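Local structure of putative alkaline phosphatase (Pseudomonas fluorescens, 4F1V) at residues A[148-152]-A[206-210]; A[8-12]-A[189-193]; A[141-146]-A[171-175]; A[92-97]-A[288-293]. The protein binds phosphate with high affinity in the periplasm and probably hands it to an ABC transporter for import into the cell. All coordinates share one frame; numbering follows the deposited sequence. Where two conformers were deposited one is given.

Interaction 1: A[148-152]-A[206-210]. With PI (hydrogenphosphate ion), chain B.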
loop_
_atom_site.group_PDB
_atom_site.type_symbol
_atom_site.label_atom_id
_atom_site.label_comp_id
_atom_site.label_asym_id
_atom_site.label_seq_id
_atom_site.Cartn_x
_atom_site.Cartn_y
_atom_site.Cartn_z
ATOM N N THR A 148 -0.986 -4.645 1.372
ATOM C CA THR A 148 -1.196 -5.192 0.038
ATOM C C THR A 148 -2.516 -5.974 0.014
ATOM O O THR A 148 -3.351 -5.857 -0.911
ATOM C CB THR A 148 -0.063 -6.082 -0.434
ATOM O OG1 THR A 148 1.209 -5.413 -0.269
ATOM C CG2 THR A 148 -0.211 -6.407 -1.922
ATOM N N THR A 149 -2.739 -6.782 1.053
ATOM C CA THR A 149 -4.030 -7.486 1.177
ATOM C C THR A 149 -5.178 -6.482 1.218
ATOM O O THR A 149 -6.220 -6.730 0.563
ATOM C CB THR A 149 -4.078 -8.374 2.432
ATOM O OG1 THR A 149 -3.072 -9.384 2.272
ATOM C CG2 THR A 149 -5.462 -9.012 2.617
ATOM N N GLU A 150 -5.069 -5.400 1.995
ATOM C CA GLU A 150 -6.170 -4.435 2.048
ATOM C C GLU A 150 -6.430 -3.852 0.637
ATOM O O GLU A 150 -7.586 -3.777 0.192
ATOM C CB GLU A 150 -5.873 -3.348 3.083
ATOM C CG GLU A 150 -7.083 -2.404 3.270
ATOM C CD GLU A 150 -6.864 -1.442 4.437
ATOM O OE1 GLU A 150 -6.759 -1.919 5.590
ATOM O OE2 GLU A 150 -6.798 -0.189 4.187
ATOM N N LEU A 151 -5.377 -3.424 -0.064
ATOM C CA LEU A 151 -5.573 -2.840 -1.390
ATOM C C LEU A 151 -6.245 -3.840 -2.352
ATOM O O LEU A 151 -7.088 -3.476 -3.178
ATOM C CB LEU A 151 -4.231 -2.373 -1.985
ATOM C CG LEU A 151 -3.587 -1.172 -1.298
ATOM C CD1 LEU A 151 -2.254 -0.883 -1.951
ATOM C CD2 LEU A 151 -4.507 0.038 -1.323
ATOM N N PHE A 152 -5.815 -5.087 -2.286
ATOM C CA PHE A 152 -6.336 -6.146 -3.188
ATOM C C PHE A 152 -7.791 -6.528 -2.854
ATOM O O PHE A 152 -8.611 -6.670 -3.751
ATOM C CB PHE A 152 -5.396 -7.349 -3.115
ATOM C CG PHE A 152 -5.760 -8.482 -4.072
ATOM C CD1 PHE A 152 -5.911 -8.284 -5.426
ATOM C CD2 PHE A 152 -5.919 -9.764 -3.582
ATOM C CE1 PHE A 152 -6.198 -9.295 -6.311
ATOM C CE2 PHE A 152 -6.212 -10.819 -4.455
ATOM C CZ PHE A 152 -6.339 -10.604 -5.789
ATOM N N THR A 206 -0.308 -15.201 -7.087
ATOM C CA THR A 206 -0.527 -14.330 -5.910
ATOM C C THR A 206 -0.854 -12.903 -6.382
ATOM O O THR A 206 -0.951 -12.638 -7.577
ATOM C CB THR A 206 0.710 -14.375 -4.979
ATOM O OG1 THR A 206 0.384 -13.813 -3.705
ATOM C CG2 THR A 206 1.879 -13.633 -5.538
ATOM N N TYR A 207 -0.999 -12.033 -5.367
ATOM C CA TYR A 207 -1.157 -10.597 -5.532
ATOM C C TYR A 207 0.044 -9.929 -4.867
ATOM O O TYR A 207 0.582 -10.434 -3.873
ATOM C CB TYR A 207 -2.499 -10.111 -4.904
ATOM C CG TYR A 207 -2.628 -10.463 -3.440
ATOM C CD1 TYR A 207 -2.240 -9.568 -2.452
ATOM C CD2 TYR A 207 -3.068 -11.726 -3.052
ATOM C CE1 TYR A 207 -2.302 -9.905 -1.098
ATOM C CE2 TYR A 207 -3.144 -12.050 -1.698
ATOM C CZ TYR A 207 -2.776 -11.165 -0.726
ATOM O OH TYR A 207 -2.808 -11.531 0.600
ATOM N N MET A 208 0.505 -8.783 -5.424
ATOM C CA MET A 208 1.860 -8.337 -5.035
ATOM C C MET A 208 2.136 -6.884 -5.386
ATOM O O MET A 208 1.708 -6.364 -6.436
ATOM C CB MET A 208 2.879 -9.221 -5.797
ATOM C CG MET A 208 4.341 -9.045 -5.461
ATOM S SD MET A 208 4.763 -9.200 -3.702
ATOM C CE MET A 208 4.135 -10.826 -3.381
ATOM N N SER A 209 2.947 -6.264 -4.534
ATOM C CA SER A 209 3.623 -5.018 -4.868
ATOM C C SER A 209 4.189 -5.052 -6.297
ATOM O O SER A 209 4.862 -6.038 -6.644
ATOM C CB SER A 209 4.822 -4.815 -3.908
ATOM O OG SER A 209 5.620 -3.775 -4.320
ATOM N N PRO A 210 4.024 -3.996 -7.090
ATOM C CA PRO A 210 4.586 -4.032 -8.439
ATOM C C PRO A 210 6.092 -3.991 -8.434
ATOM O O PRO A 210 6.720 -4.390 -9.428
ATOM C CB PRO A 210 3.939 -2.818 -9.110
ATOM C CG PRO A 210 3.695 -1.870 -7.947
ATOM C CD PRO A 210 3.271 -2.761 -6.813
HETATM P P PI B . 2.476 -4.732 3.280
HETATM O O1 PI B . 1.657 -4.262 4.482
HETATM O O2 PI B . 3.774 -5.409 3.721
HETATM O O3 PI B . 1.634 -5.656 2.390
HETATM O O4 PI B . 2.883 -3.481 2.451
HETATM O O HOH W 1 3.119 -6.885 -1.711
#
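Phe152 on helix 147-159 and Tyr207 in the loop after strand 204-205 carry the apolar side of this contact. Their planes are 12° from parallel, but a lateral shift leaves little of one ring above the other: Phe152 CD2 sits 3.4 Å from Tyr207 CG, near the rim of one tyrosine face. Tyr207 CB lies over the middle of the Phe152 ring, a CH-pi contact 3.6 Å from the ring centroid. Phe152 holds CG anti to the backbone N (chi1 -176°), which turns its ring toward the loop. At the tyrosine edge a methyl packs in, Thr148 CG2 to Tyr207 CD1 3.8 Å.

The direct polar link is a bond between hydroxyls, Thr149 OG1 to Tyr207 OH at 2.7 Å. Tyr207 OH is also bonded to Arg142 N, so this buried oxygen is tied to both helix and strand. A water joins the segments nearer the ligand, accepting from Ser209 N and donating to Thr148 OG1 at 2.8 Å.

The phosphate takes two bonds from Thr148 on the same oxygen: N to O3 is 3.0 Å and nearly straight at 163°, while OG1 donates to O3 at 2.7 Å. With its proton spent on phosphate, Thr148 OG1 receives the water's proton in turn, and the positive end of the helix dipole, facing the anion, is likely to contribute to its stabilisation.

Interaction 2: A[8-12]-A[189-193]; sequences ATLPQ and TGSQG. With PI (hydrogenphosphate ion), chain B.
Thr9 tucks OG1 between its own backbone N and carbonyl carbon (chi1 71°), while Ser191 swings OG anti to its carbonyl carbon (chi1 -67°), and these two torsions bring the hydroxyl oxygens to 2.7 Å from each other. The serine proton may point to Thr9 OG1, although another acceptor lies within its reach. More definite is the bond beside it from the backbone N of Ser191 to Thr9 OG1 at 3.2 Å.

On the ligand, Thr9 grips one oxygen twice: N donates to phosphate O2 at 2.8 Å and OG1 donates to the same O2 at 2.7 Å. Leu10 N reaches O4 at 3.0 Å. A type I turn from Thr9 to Gln12 presents these neighbouring N-H groups, closed by Gln12 N bonding to Thr9 O.

Farther from the phosphate, in the conformers described, Gln12 NE2 donates to Gln192 OE1 at 2.8 Å. The two amides stand almost perpendicular, 89° apart, and the donor comes from above the carbonyl plane of Gln192.

Strand 5-7, which leads into the loop, is part of the five-stranded sheet, whereas helix 190-198 follows a strand of the four-stranded one, so the contact spans the cleft of this venus flytrap. Thr9 OG1 donates a hydrogen bond to the anion and accepts one from Ser191 N: ligand and far lobe meet on one hydroxyl, consistent with phosphate favouring the closed form.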
loop_
_atom_site.group_PDB
_atom_site.type_symbol
_atom_site.label_atom_id
_atom_site.label_comp_id
_atom_site.label_asym_id
_atom_site.label_seq_id
_atom_site.Cartn_x
_atom_site.Cartn_y
_atom_site.Cartn_z
ATOM N N ALA A 8 4.978 -1.225 6.194
ATOM C CA ALA A 8 4.662 -1.800 4.896
ATOM C C ALA A 8 5.904 -2.276 4.143
ATOM O O ALA A 8 6.855 -1.506 3.940
ATOM C CB ALA A 8 3.951 -0.741 4.062
ATOM N N THR A 9 5.839 -3.517 3.640
ATOM C CA THR A 9 6.852 -4.024 2.741
ATOM C C THR A 9 6.623 -3.629 1.274
ATOM O O THR A 9 7.594 -3.563 0.510
ATOM C CB THR A 9 7.048 -5.570 2.851
ATOM O OG1 THR A 9 5.908 -6.272 2.291
ATOM C CG2 THR A 9 7.338 -5.994 4.256
ATOM N N LEU A 10 5.379 -3.339 0.873
ATOM C CA LEU A 10 5.109 -3.050 -0.542
ATOM C C LEU A 10 6.080 -1.985 -1.077
ATOM O O LEU A 10 6.611 -2.180 -2.198
ATOM C CB LEU A 10 3.624 -2.753 -0.739
ATOM C CG LEU A 10 3.172 -2.160 -2.086
ATOM C CD1 LEU A 10 1.770 -2.572 -2.422
ATOM C CD2 LEU A 10 3.296 -0.618 -2.097
ATOM N N PRO A 11 6.318 -0.886 -0.360
ATOM C CA PRO A 11 7.204 0.205 -0.834
ATOM C C PRO A 11 8.576 0.230 -0.146
ATOM O O PRO A 11 9.273 1.223 -0.192
ATOM C CB PRO A 11 6.445 1.475 -0.468
ATOM C CG PRO A 11 5.879 1.106 0.884
ATOM C CD PRO A 11 5.582 -0.400 0.831
ATOM N N GLN A 12 8.965 -0.867 0.513
ATOM C CA GLN A 12 10.200 -0.751 1.321
ATOM C C GLN A 12 11.426 -0.455 0.453
ATOM O O GLN A 12 12.310 0.252 0.936
ATOM C CB GLN A 12 10.466 -2.001 2.185
ATOM C CG GLN A 12 10.881 -3.207 1.319
ATOM C CD GLN A 12 11.035 -4.466 2.094
ATOM O OE1 GLN A 12 10.305 -4.712 3.073
ATOM N NE2 GLN A 12 12.010 -5.270 1.724
ATOM N N THR A 189 4.973 -14.833 4.499
ATOM C CA THR A 189 5.096 -13.614 5.316
ATOM C C THR A 189 5.973 -12.602 4.591
ATOM O O THR A 189 7.105 -12.945 4.190
ATOM C CB THR A 189 5.686 -13.956 6.681
ATOM O OG1 THR A 189 4.870 -14.955 7.264
ATOM C CG2 THR A 189 5.808 -12.746 7.603
ATOM N N GLY A 190 5.496 -11.382 4.449
ATOM C CA GLY A 190 6.152 -10.337 3.747
ATOM C C GLY A 190 5.993 -10.470 2.242
ATOM O O GLY A 190 5.771 -11.518 1.670
ATOM N N SER A 191 6.207 -9.346 1.530
ATOM C CA SER A 191 6.222 -9.396 0.047
ATOM C C SER A 191 7.263 -10.400 -0.468
ATOM O O SER A 191 6.982 -11.214 -1.341
ATOM C CB SER A 191 6.526 -8.007 -0.541
ATOM O OG SER A 191 5.497 -7.059 -0.310
ATOM N N GLN A 192 8.485 -10.282 0.066
ATOM C CA GLN A 192 9.527 -11.165 -0.398
ATOM C C GLN A 192 9.253 -12.607 -0.042
ATOM O O GLN A 192 9.533 -13.530 -0.831
ATOM C CB GLN A 192 10.889 -10.634 0.163
ATOM C CG GLN A 192 11.242 -9.219 -0.338
ATOM C CD GLN A 192 12.311 -8.536 0.489
ATOM O OE1 GLN A 192 12.089 -8.117 1.668
ATOM N NE2 GLN A 192 13.559 -8.458 -0.065
ATOM N N GLY A 193 8.752 -12.852 1.155
ATOM C CA GLY A 193 8.436 -14.242 1.568
ATOM C C GLY A 193 7.395 -14.856 0.614
ATOM O O GLY A 193 7.502 -16.061 0.263
HETATM P P PI B . 2.476 -4.732 3.280
HETATM O O1 PI B . 1.657 -4.262 4.482
HETATM O O2 PI B . 3.774 -5.409 3.721
HETATM O O3 PI B . 1.634 -5.656 2.390
HETATM O O4 PI B . 2.883 -3.481 2.451
#

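Interaction 3: A[141-146]-A[171-175]; sequences YRSESS and TTFGT. With PI (hydrogenphosphate ion), chain B.
Ser146 donates its backbone N-H to the carbonyl of Thr171, N to O 2.9 Å and nearly straight at 167°. One residue back, Ser145 OG meets Thr171 OG1 at 2.7 Å, a hydroxyl pair in which either may give the proton. At the strand end, in the conformer described, Tyr141 CB packs on Phe173 CD1 at 3.5 Å and the two rings lie obliquely to each other. Water fills in between: one molecule accepts from Gly174 N and donates to Arg142 O, and another accepts from Phe173 N beside Arg142 O and Thr171 O.

These contacts join loop 171-175 to the turn between strand 138-142 and helix 147-159, a strand-to-helix junction that lines the phosphate site of the four-stranded lobe. Ser146 is the N-cap: its OG accepts from Thr149 N and donates to phosphate O3 at 2.7 Å. Arg142 has its chain bent at chi2 and chi3. Its NH2 meets phosphate O2 at the edge, near the guanidinium plane, at 2.8 Å and 164°; NH1 reaches O3, which lies off the plane, at 2.9 Å in a more bent bond, while Ser146 OG lies over one face.

Glu144 lies behind the arginine, which grips its carboxylate side-on, NE on OE1 at 3.0 Å and NH2 on OE2 at 2.8 Å. A leucine in place of Arg142 would probably cost O2 and O3 a donor each and leave the Glu144 carboxylate near the anion without its counter-charge. Glu144 OE2 in turn accepts from Gly190 N, at the start of helix 190-198.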
loop_
_atom_site.group_PDB
_atom_site.type_symbol
_atom_site.label_atom_id
_atom_site.label_comp_id
_atom_site.label_asym_id
_atom_site.label_seq_id
_atom_site.Cartn_x
_atom_site.Cartn_y
_atom_site.Cartn_z
ATOM N N TYR A 141 -0.800 -16.399 -0.444
ATOM C CA TYR A 141 -1.370 -15.209 0.174
ATOM C C TYR A 141 -0.529 -14.833 1.396
ATOM O O TYR A 141 0.261 -15.597 1.911
ATOM C CB TYR A 141 -2.847 -15.392 0.504
ATOM C CG TYR A 141 -3.064 -16.379 1.635
ATOM C CD1 TYR A 141 -3.202 -15.943 2.945
ATOM C CD2 TYR A 141 -3.111 -17.740 1.387
ATOM C CE1 TYR A 141 -3.377 -16.802 4.000
ATOM C CE2 TYR A 141 -3.218 -18.637 2.438
ATOM C CZ TYR A 141 -3.369 -18.196 3.748
ATOM O OH TYR A 141 -3.523 -19.074 4.814
ATOM N N ARG A 142 -0.768 -13.595 1.886
ATOM C CA ARG A 142 -0.022 -13.081 3.042
ATOM C C ARG A 142 -0.601 -13.593 4.346
ATOM O O ARG A 142 -1.797 -13.408 4.629
ATOM C CB ARG A 142 -0.015 -11.518 3.007
ATOM C CG ARG A 142 0.844 -10.958 1.891
ATOM C CD ARG A 142 2.331 -11.036 2.213
ATOM N NE ARG A 142 2.707 -10.150 3.320
ATOM C CZ ARG A 142 2.853 -8.835 3.172
ATOM N NH1 ARG A 142 2.819 -8.263 1.956
ATOM N NH2 ARG A 142 3.062 -8.085 4.258
ATOM N N SER A 143 0.249 -14.186 5.163
ATOM C CA SER A 143 -0.146 -14.699 6.448
ATOM C C SER A 143 -0.560 -13.669 7.481
ATOM O O SER A 143 -1.364 -13.937 8.358
ATOM C CB SER A 143 1.029 -15.528 7.064
ATOM O OG SER A 143 2.125 -14.693 7.414
ATOM N N GLU A 144 0.048 -12.489 7.385
ATOM C CA GLU A 144 -0.017 -11.470 8.431
ATOM C C GLU A 144 -0.887 -10.290 7.948
ATOM O O GLU A 144 -1.455 -10.279 6.886
ATOM C CB GLU A 144 1.393 -11.020 8.855
ATOM C CG GLU A 144 2.145 -10.023 8.027
ATOM C CD GLU A 144 2.723 -10.501 6.705
ATOM O OE1 GLU A 144 2.130 -11.324 5.976
ATOM O OE2 GLU A 144 3.786 -9.888 6.303
ATOM N N SER A 145 -0.983 -9.269 8.838
ATOM C CA SER A 145 -1.789 -8.107 8.584
ATOM C C SER A 145 -1.036 -7.213 7.577
ATOM O O SER A 145 -0.017 -6.604 7.882
ATOM C CB SER A 145 -2.012 -7.369 9.886
ATOM O OG SER A 145 -2.729 -6.162 9.696
ATOM N N SER A 146 -1.579 -7.180 6.339
ATOM C CA SER A 146 -0.921 -6.632 5.190
ATOM C C SER A 146 -1.755 -5.555 4.501
ATOM O O SER A 146 -2.948 -5.743 4.216
ATOM C CB SER A 146 -0.681 -7.786 4.185
ATOM O OG SER A 146 -0.394 -7.390 2.870
ATOM N N THR A 171 -7.104 -6.811 6.154
ATOM C CA THR A 171 -5.646 -6.947 6.067
ATOM C C THR A 171 -5.190 -8.396 6.159
ATOM O O THR A 171 -4.015 -8.658 5.940
ATOM C CB THR A 171 -4.914 -6.122 7.132
ATOM O OG1 THR A 171 -5.096 -6.695 8.427
ATOM C CG2 THR A 171 -5.317 -4.651 7.122
ATOM N N THR A 172 -6.102 -9.338 6.461
ATOM C CA THR A 172 -5.752 -10.756 6.606
ATOM C C THR A 172 -6.523 -11.566 5.563
ATOM O O THR A 172 -7.718 -11.877 5.720
ATOM C CB THR A 172 -6.054 -11.249 8.015
ATOM O OG1 THR A 172 -7.390 -10.987 8.396
ATOM C CG2 THR A 172 -5.111 -10.573 9.048
ATOM N N PHE A 173 -5.852 -11.881 4.446
ATOM C CA PHE A 173 -6.553 -12.550 3.320
ATOM C C PHE A 173 -7.202 -13.841 3.770
ATOM O O PHE A 173 -8.221 -14.203 3.202
ATOM C CB PHE A 173 -5.577 -12.758 2.125
ATOM C CG PHE A 173 -6.311 -13.343 0.914
ATOM C CD1 PHE A 173 -6.305 -14.696 0.608
ATOM C CD2 PHE A 173 -7.077 -12.512 0.106
ATOM C CE1 PHE A 173 -7.023 -15.197 -0.448
ATOM C CE2 PHE A 173 -7.796 -13.026 -0.964
ATOM C CZ PHE A 173 -7.796 -14.338 -1.229
ATOM N N GLY A 174 -6.588 -14.543 4.733
ATOM C CA GLY A 174 -7.160 -15.802 5.204
ATOM C C GLY A 174 -8.575 -15.748 5.707
ATOM O O GLY A 174 -9.214 -16.779 5.777
ATOM N N THR A 175 -9.065 -14.523 5.981
ATOM C CA THR A 175 -10.489 -14.368 6.396
ATOM C C THR A 175 -11.269 -13.534 5.413
ATOM O O THR A 175 -12.445 -13.183 5.712
ATOM C CB THR A 175 -10.617 -13.838 7.845
ATOM O OG1 THR A 175 -9.917 -12.563 7.875
ATOM C CG2 THR A 175 -10.012 -14.811 8.800
HETATM P P PI B . 2.476 -4.732 3.280
HETATM O O1 PI B . 1.657 -4.262 4.482
HETATM O O2 PI B . 3.774 -5.409 3.721
HETATM O O3 PI B . 1.634 -5.656 2.390
HETATM O O4 PI B . 2.883 -3.481 2.451
HETATM O O HOH W 2 -3.073 -10.970 4.513
HETATM O O HOH W 3 -4.210 -13.934 6.197
#

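Interaction 4: A[92-97]-A[288-293]; sequences GTSVAI and YPILGF
Gly92 faces Phe293 in a non-hydrogen-bonded pair, part of the antiparallel pairing between edge strand 85-94 and strand 291-299 in the five-stranded mixed sheet. Its CA rests against the phenylalanine ring at CD2. Thr93 and Gly292 form the hydrogen-bonded pair, Thr93 N to Gly292 O and Gly292 N to Thr93 O, both 2.9 Å. Thr93 OG1 turns back to Ser94 O, meeting a lone pair in the carbonyl plane. Ser94 stands across from Leu291 without backbone bonds to it; its hydroxyl goes to Pro242 O.

At Val95 the pairing drifts: N bonds to Ile290 O at 3.0 Å, but from 49° above the carbonyl plane, and CB packs on Ile290 CG2 at 3.7 Å. Val95 O receives the phenol of Tyr288, OH to O 2.7 Å, in the carbonyl plane; with CG anti to its backbone N (chi1 -176°), the tyrosine reaches back to this strand end. A phenylalanine here would probably leave the buried Val95 O without that donor and the nearby water without its acceptor. That water bridges the two segments, accepting from Ile97 N at 2.8 Å and donating to Tyr288 OH at 2.9 Å.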
loop_
_atom_site.group_PDB
_atom_site.type_symbol
_atom_site.label_atom_id
_atom_site.label_comp_id
_atom_site.label_asym_id
_atom_site.label_seq_id
_atom_site.Cartn_x
_atom_site.Cartn_y
_atom_site.Cartn_z
ATOM N N GLY A 92 1.154 6.489 -5.395
ATOM C CA GLY A 92 0.176 5.525 -5.925
ATOM C C GLY A 92 0.822 4.233 -6.365
ATOM O O GLY A 92 2.038 4.220 -6.704
ATOM N N THR A 93 0.051 3.176 -6.423
ATOM C CA THR A 93 0.560 1.871 -6.806
ATOM C C THR A 93 -0.509 1.018 -7.466
ATOM O O THR A 93 -1.683 1.048 -7.053
ATOM C CB THR A 93 1.122 1.106 -5.540
ATOM O OG1 THR A 93 1.808 -0.056 -5.941
ATOM C CG2 THR A 93 0.091 0.820 -4.474
ATOM N N SER A 94 -0.078 0.214 -8.440
ATOM C CA SER A 94 -0.894 -0.891 -8.897
ATOM C C SER A 94 -0.740 -2.092 -7.885
ATOM O O SER A 94 0.119 -2.063 -6.998
ATOM C CB SER A 94 -0.488 -1.344 -10.306
ATOM O OG SER A 94 0.864 -1.813 -10.272
ATOM N N VAL A 95 -1.571 -3.110 -8.083
ATOM C CA VAL A 95 -1.401 -4.385 -7.444
ATOM C C VAL A 95 -1.255 -5.430 -8.574
ATOM O O VAL A 95 -2.194 -5.591 -9.384
ATOM C CB VAL A 95 -2.577 -4.753 -6.514
ATOM C CG1 VAL A 95 -2.349 -6.159 -5.921
ATOM C CG2 VAL A 95 -2.765 -3.704 -5.443
ATOM N N ALA A 96 -0.089 -6.044 -8.650
ATOM C CA ALA A 96 0.251 -7.002 -9.717
ATOM C C ALA A 96 -0.185 -8.452 -9.324
ATOM O O ALA A 96 -0.329 -8.741 -8.139
ATOM C CB ALA A 96 1.769 -6.940 -9.953
ATOM N N ILE A 97 -0.290 -9.277 -10.356
ATOM C CA ILE A 97 -0.692 -10.671 -10.217
ATOM C C ILE A 97 0.412 -11.558 -10.842
ATOM O O ILE A 97 0.259 -12.095 -11.948
ATOM C CB ILE A 97 -2.072 -10.935 -10.878
ATOM C CG1 ILE A 97 -3.153 -9.961 -10.365
ATOM C CG2 ILE A 97 -2.518 -12.390 -10.609
ATOM C CD1 ILE A 97 -3.458 -9.975 -8.904
ATOM N N TYR A 288 -5.039 -0.264 -16.335
ATOM C CA TYR A 288 -5.019 -1.423 -15.448
ATOM C C TYR A 288 -5.941 -1.161 -14.233
ATOM O O TYR A 288 -5.884 -0.064 -13.655
ATOM C CB TYR A 288 -3.586 -1.652 -14.967
ATOM C CG TYR A 288 -3.444 -2.887 -14.117
ATOM C CD1 TYR A 288 -3.332 -4.144 -14.722
ATOM C CD2 TYR A 288 -3.409 -2.824 -12.715
ATOM C CE1 TYR A 288 -3.180 -5.305 -13.960
ATOM C CE2 TYR A 288 -3.256 -3.970 -11.943
ATOM C CZ TYR A 288 -3.140 -5.227 -12.556
ATOM O OH TYR A 288 -2.932 -6.373 -11.854
ATOM N N PRO A 289 -6.755 -2.116 -13.824
ATOM C CA PRO A 289 -7.859 -1.770 -12.905
ATOM C C PRO A 289 -7.520 -1.796 -11.422
ATOM O O PRO A 289 -8.276 -1.252 -10.629
ATOM C CB PRO A 289 -8.943 -2.791 -13.250
ATOM C CG PRO A 289 -8.188 -3.982 -13.755
ATOM C CD PRO A 289 -7.054 -3.413 -14.541
ATOM N N ILE A 290 -6.459 -2.543 -10.985
ATOM C CA ILE A 290 -6.228 -2.746 -9.565
ATOM C C ILE A 290 -5.177 -1.808 -9.050
ATOM O O ILE A 290 -3.978 -1.900 -9.452
ATOM C CB ILE A 290 -5.823 -4.199 -9.204
ATOM C CG1 ILE A 290 -6.561 -5.258 -10.060
ATOM C CG2 ILE A 290 -6.081 -4.435 -7.717
ATOM C CD1 ILE A 290 -6.136 -6.675 -9.760
ATOM N N LEU A 291 -5.531 -0.859 -8.187
ATOM C CA LEU A 291 -4.630 0.215 -7.767
ATOM C C LEU A 291 -5.074 0.747 -6.383
ATOM O O LEU A 291 -6.183 0.475 -5.899
ATOM C CB LEU A 291 -4.524 1.336 -8.800
ATOM C CG LEU A 291 -5.658 2.375 -8.811
ATOM C CD1 LEU A 291 -5.415 3.376 -9.937
ATOM C CD2 LEU A 291 -7.054 1.778 -8.962
ATOM N N GLY A 292 -4.206 1.593 -5.806
ATOM C CA GLY A 292 -4.528 2.347 -4.585
ATOM C C GLY A 292 -3.329 3.127 -4.127
ATOM O O GLY A 292 -2.423 3.390 -4.939
ATOM N N PHE A 293 -3.326 3.556 -2.859
ATOM C CA PHE A 293 -2.242 4.352 -2.285
ATOM C C PHE A 293 -1.558 3.597 -1.167
ATOM O O PHE A 293 -2.168 2.817 -0.425
ATOM C CB PHE A 293 -2.742 5.729 -1.744
ATOM C CG PHE A 293 -3.214 6.629 -2.858
ATOM C CD1 PHE A 293 -4.524 6.578 -3.321
ATOM C CD2 PHE A 293 -2.308 7.466 -3.480
ATOM C CE1 PHE A 293 -4.924 7.382 -4.382
ATOM C CE2 PHE A 293 -2.714 8.268 -4.536
ATOM C CZ PHE A 293 -4.024 8.254 -4.976
HETATM O O HOH W 4 -0.890 -8.110 -12.833
#

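Overall arrangement
Interactions 1, 2 and 3 gather round the phosphate, their centres 10 to 12 Å apart, and each supplies hydrogen-bond donors to it. Interaction 4 belongs to the five-stranded sheet, its centre about 8 Å from that of interaction 1 and about 17 Å from that of interaction 3, which it does not touch. Along the chain, the segments of interactions 1 and 3 and the 189-193 half of interaction 2 fall between 92-97 and 288-293. Strand 138-142 leads through a turn into helix 147-159, linking 3 to 1; probable hydrogen bonds link 1 to 2 (Ser209 OG to Leu10 O) and 1 to 4 (Ala96 N to Met208 O). Phosphate thus sits where the two lobes meet.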